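Local coordinates for protein alcohol dehydrogenase (Escherichia coli, PDB 5VM2) that is of unknown specificity but is probably a zinc-containing, NAD(H)- or NADP(H)-dependent oxidoreductase acting on alcohol groups, and is thought to be involved in membrane biogenesis, at residues Arg86-Pro91 with Tyr137-Asn142. Sequence-based numbering, arbitrary orientation.
Sequences RVNIEP and YKLPDN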
ATOM      1  N   ARG A  86      -4.082 -21.061   3.035  1.00 41.39           N
ATOM      2  CA  ARG A  86      -3.574 -19.940   2.262  1.00 40.16           C
ATOM      3  C   ARG A  86      -3.898 -18.659   3.013  1.00 38.71           C
ATOM      4  O   ARG A  86      -5.045 -18.441   3.418  1.00 38.82           O
ATOM      5  CB  ARG A  86      -4.182 -19.922   0.860  1.00 39.14           C
ATOM      6  CG  ARG A  86      -3.992 -21.230   0.105  1.00 42.15           C
ATOM      7  CD  ARG A  86      -4.667 -21.205  -1.266  1.00 44.89           C
ATOM      8  NE  ARG A  86      -6.084 -20.867  -1.165  1.00 46.39           N
ATOM      9  CZ  ARG A  86      -6.593 -19.678  -1.479  1.00 47.33           C
ATOM     10  NH1 ARG A  86      -5.803 -18.711  -1.923  1.00 45.07           N
ATOM     11  NH2 ARG A  86      -7.894 -19.456  -1.348  1.00 49.94           N
ATOM     12  N   VAL A  87      -2.879 -17.825   3.220  1.00 38.14           N
ATOM     13  CA  VAL A  87      -2.994 -16.653   4.077  1.00 35.95           C
ATOM     14  C   VAL A  87      -2.244 -15.484   3.453  1.00 35.82           C
ATOM     15  O   VAL A  87      -1.397 -15.653   2.574  1.00 39.10           O
ATOM     16  CB  VAL A  87      -2.437 -16.916   5.499  1.00 36.26           C
ATOM     17  CG1 VAL A  87      -3.219 -18.017   6.205  1.00 37.17           C
ATOM     18  CG2 VAL A  87      -0.959 -17.268   5.424  1.00 34.88           C
ATOM     19  N   ASN A  88      -2.561 -14.286   3.927  1.00 32.44           N
ATOM     20  CA  ASN A  88      -1.683 -13.139   3.750  1.00 34.03           C
ATOM     21  C   ASN A  88      -1.250 -12.650   5.128  1.00 34.09           C
ATOM     22  O   ASN A  88      -1.711 -13.145   6.160  1.00 30.86           O
ATOM     23  CB  ASN A  88      -2.347 -12.033   2.916  1.00 36.30           C
ATOM     24  CG  ASN A  88      -3.562 -11.400   3.589  1.00 35.08           C
ATOM     25  OD1 ASN A  88      -3.796 -11.556   4.785  1.00 34.85           O
ATOM     26  ND2 ASN A  88      -4.333 -10.656   2.803  1.00 33.94           N
ATOM     27  N   ILE A  89      -0.347 -11.677   5.148  1.00 33.94           N
ATOM     28  CA  ILE A  89       0.169 -11.146   6.398  1.00 35.57           C
ATOM     29  C   ILE A  89       0.019  -9.633   6.390  1.00 34.03           C
ATOM     30  O   ILE A  89       0.198  -8.978   5.355  1.00 31.37           O
ATOM     31  CB  ILE A  89       1.638 -11.559   6.639  1.00 41.91           C
ATOM     32  CG1 ILE A  89       2.561 -10.952   5.589  1.00 43.66           C
ATOM     33  CG2 ILE A  89       1.783 -13.086   6.671  1.00 43.55           C
ATOM     34  CD1 ILE A  89       3.976 -10.792   6.081  1.00 45.67           C
ATOM     35  N   GLU A  90      -0.364  -9.087   7.539  1.00 32.52           N
ATOM     36  CA  GLU A  90      -0.274  -7.657   7.772  1.00 29.80           C
ATOM     37  C   GLU A  90       1.137  -7.356   8.254  1.00 29.45           C
ATOM     38  O   GLU A  90       1.520  -7.823   9.336  1.00 30.85           O
ATOM     39  CB  GLU A  90      -1.302  -7.213   8.802  1.00 29.92           C
ATOM     40  CG  GLU A  90      -1.361  -5.710   9.014  1.00 30.23           C
ATOM     41  CD  GLU A  90      -2.509  -5.275   9.919  1.00 31.78           C
ATOM     42  OE1 GLU A  90      -3.462  -6.060  10.119  1.00 31.79           O
ATOM     43  OE2 GLU A  90      -2.456  -4.135  10.430  1.00 31.99           O
ATOM     44  N   PRO A  91       1.947  -6.621   7.491  1.00 30.77           N
ATOM     45  CA  PRO A  91       3.394  -6.595   7.746  1.00 32.40           C
ATOM     46  C   PRO A  91       3.836  -5.693   8.889  1.00 33.54           C
ATOM     47  O   PRO A  91       5.038  -5.651   9.181  1.00 34.84           O
ATOM     48  CB  PRO A  91       3.964  -6.099   6.408  1.00 34.12           C
ATOM     49  CG  PRO A  91       2.881  -5.268   5.831  1.00 32.95           C
ATOM     50  CD  PRO A  91       1.583  -5.905   6.257  1.00 31.07           C
ATOM     51  N   TYR A 137      -3.862 -13.585   8.116  1.00 33.42           N
ATOM     52  CA  TYR A 137      -5.280 -13.645   7.779  1.00 34.16           C
ATOM     53  C   TYR A 137      -5.509 -14.692   6.702  1.00 36.86           C
ATOM     54  O   TYR A 137      -4.835 -14.683   5.669  1.00 35.61           O
ATOM     55  CB  TYR A 137      -5.794 -12.277   7.303  1.00 33.98           C
ATOM     56  CG  TYR A 137      -5.549 -11.163   8.298  1.00 36.25           C
ATOM     57  CD1 TYR A 137      -4.316 -10.518   8.357  1.00 36.31           C
ATOM     58  CD2 TYR A 137      -6.537 -10.767   9.192  1.00 36.87           C
ATOM     59  CE1 TYR A 137      -4.078  -9.512   9.272  1.00 35.95           C
ATOM     60  CE2 TYR A 137      -6.308  -9.754  10.110  1.00 36.72           C
ATOM     61  CZ  TYR A 137      -5.075  -9.132  10.144  1.00 37.02           C
ATOM     62  OH  TYR A 137      -4.833  -8.126  11.052  1.00 38.89           O
ATOM     63  N   LYS A 138      -6.462 -15.585   6.942  1.00 39.22           N
ATOM     64  CA  LYS A 138      -6.760 -16.609   5.957  1.00 45.25           C
ATOM     65  C   LYS A 138      -7.478 -15.990   4.763  1.00 45.30           C
ATOM     66  O   LYS A 138      -8.350 -15.131   4.916  1.00 46.90           O
ATOM     67  CB  LYS A 138      -7.619 -17.704   6.580  1.00 51.47           C
ATOM     68  CG  LYS A 138      -8.476 -18.460   5.596  1.00 57.83           C
ATOM     69  CD  LYS A 138      -7.649 -19.538   4.931  1.00 63.24           C
ATOM     70  CE  LYS A 138      -8.474 -20.731   4.503  1.00 67.20           C
ATOM     71  NZ  LYS A 138      -7.565 -21.733   3.938  1.00 69.26           N
ATOM     72  N   LEU A 139      -7.098 -16.424   3.585  1.00 43.65           N
ATOM     73  CA  LEU A 139      -7.760 -15.928   2.389  1.00 40.62           C
ATOM     74  C   LEU A 139      -9.030 -16.731   2.119  1.00 40.89           C
ATOM     75  O   LEU A 139      -9.045 -17.953   2.303  1.00 40.80           O
ATOM     76  CB  LEU A 139      -6.828 -16.023   1.185  1.00 39.48           C
ATOM     77  CG  LEU A 139      -5.472 -15.341   1.347  1.00 40.89           C
ATOM     78  CD1 LEU A 139      -4.562 -15.683   0.178  1.00 42.23           C
ATOM     79  CD2 LEU A 139      -5.653 -13.836   1.478  1.00 38.68           C
ATOM     80  N   PRO A 140     -10.109 -16.073   1.693  1.00 39.37           N
ATOM     81  CA  PRO A 140     -11.278 -16.815   1.213  1.00 41.35           C
ATOM     82  C   PRO A 140     -10.887 -17.746   0.076  1.00 42.56           C
ATOM     83  O   PRO A 140      -9.891 -17.537  -0.622  1.00 42.26           O
ATOM     84  CB  PRO A 140     -12.232 -15.714   0.734  1.00 40.81           C
ATOM     85  CG  PRO A 140     -11.810 -14.488   1.505  1.00 39.75           C
ATOM     86  CD  PRO A 140     -10.324 -14.617   1.682  1.00 39.09           C
ATOM     87  N   ASP A 141     -11.690 -18.794  -0.101  1.00 44.53           N
ATOM     88  CA  ASP A 141     -11.386 -19.781  -1.131  1.00 48.60           C
ATOM     89  C   ASP A 141     -11.340 -19.156  -2.522  1.00 49.03           C
ATOM     90  O   ASP A 141     -10.567 -19.607  -3.374  1.00 50.45           O
ATOM     91  CB  ASP A 141     -12.410 -20.913  -1.085  1.00 51.25           C
ATOM     92  CG  ASP A 141     -12.232 -21.807   0.130  1.00 54.36           C
ATOM     93  OD1 ASP A 141     -11.258 -21.602   0.889  1.00 53.84           O
ATOM     94  OD2 ASP A 141     -13.065 -22.713   0.329  1.00 57.38           O
ATOM     95  N   ASN A 142     -12.136 -18.118  -2.766  1.00 47.39           N
ATOM     96  CA  ASN A 142     -12.199 -17.482  -4.076  1.00 46.96           C
ATOM     97  C   ASN A 142     -11.171 -16.367  -4.246  1.00 45.20           C
ATOM     98  O   ASN A 142     -11.280 -15.581  -5.193  1.00 44.83           O
ATOM     99  CB  ASN A 142     -13.611 -16.944  -4.335  1.00 47.20           C
ATOM    100  CG  ASN A 142     -13.887 -15.621  -3.630  1.00 45.87           C
ATOM    101  OD1 ASN A 142     -13.282 -15.299  -2.604  1.00 48.10           O
ATOM    102  ND2 ASN A 142     -14.811 -14.847  -4.185  1.00 44.20           N
TER
HETATM  103  O   HOH W   1      -9.059 -20.577   1.133  1.00 45.59           O
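Asn-88 and Tyr-137 form an antiparallel hydrogen-bonded pair, each backbone N giving a 2.9 Å bond to the other's O, and beside them Val-87 faces Lys-138 as a non-hydrogen-bonded pair before Leu-139 N closes an almost straight bond (176°) to Arg-86 O. The Tyr-137 ring, on the same face of the sheet as Asn-88, extends to Glu-90, whose CB lies 3.6 Å from ring atom CE1. There the phenol OH donates to Glu-90 OE1 at 2.6 Å, and the carboxylate is turned only 21° from the ring plane. Glu-90 reaches it on an extended chain, with CG trans to the backbone N (chi1 -175°); its other oxygen, OE2, bonds Tyr-106, so both carboxylate oxygens have phenol partners. The Asn-88 amide stands steeply to the ring, OD1 3.3 Å from Tyr-137 CB, while ND2 bonds the carbonyl of Gly-148 and packs against Leu-139 CD2. At the other end, Arg-86 bends at chi3 and brings NH2 to Pro-140 O in a weak bond, while NH1 bonds Met-143 O. A water bonds Leu-139 O, with weaker links to Arg-86 NH2 and Lys-138 NZ. Strand 86-89 sits between 67-74 and 136-138, with helix 145-163 packed against Asn-88 and Leu-139; this long-range antiparallel pairing belongs to the GroES-like catalytic domain of zinc-containing alcohol dehydrogenases.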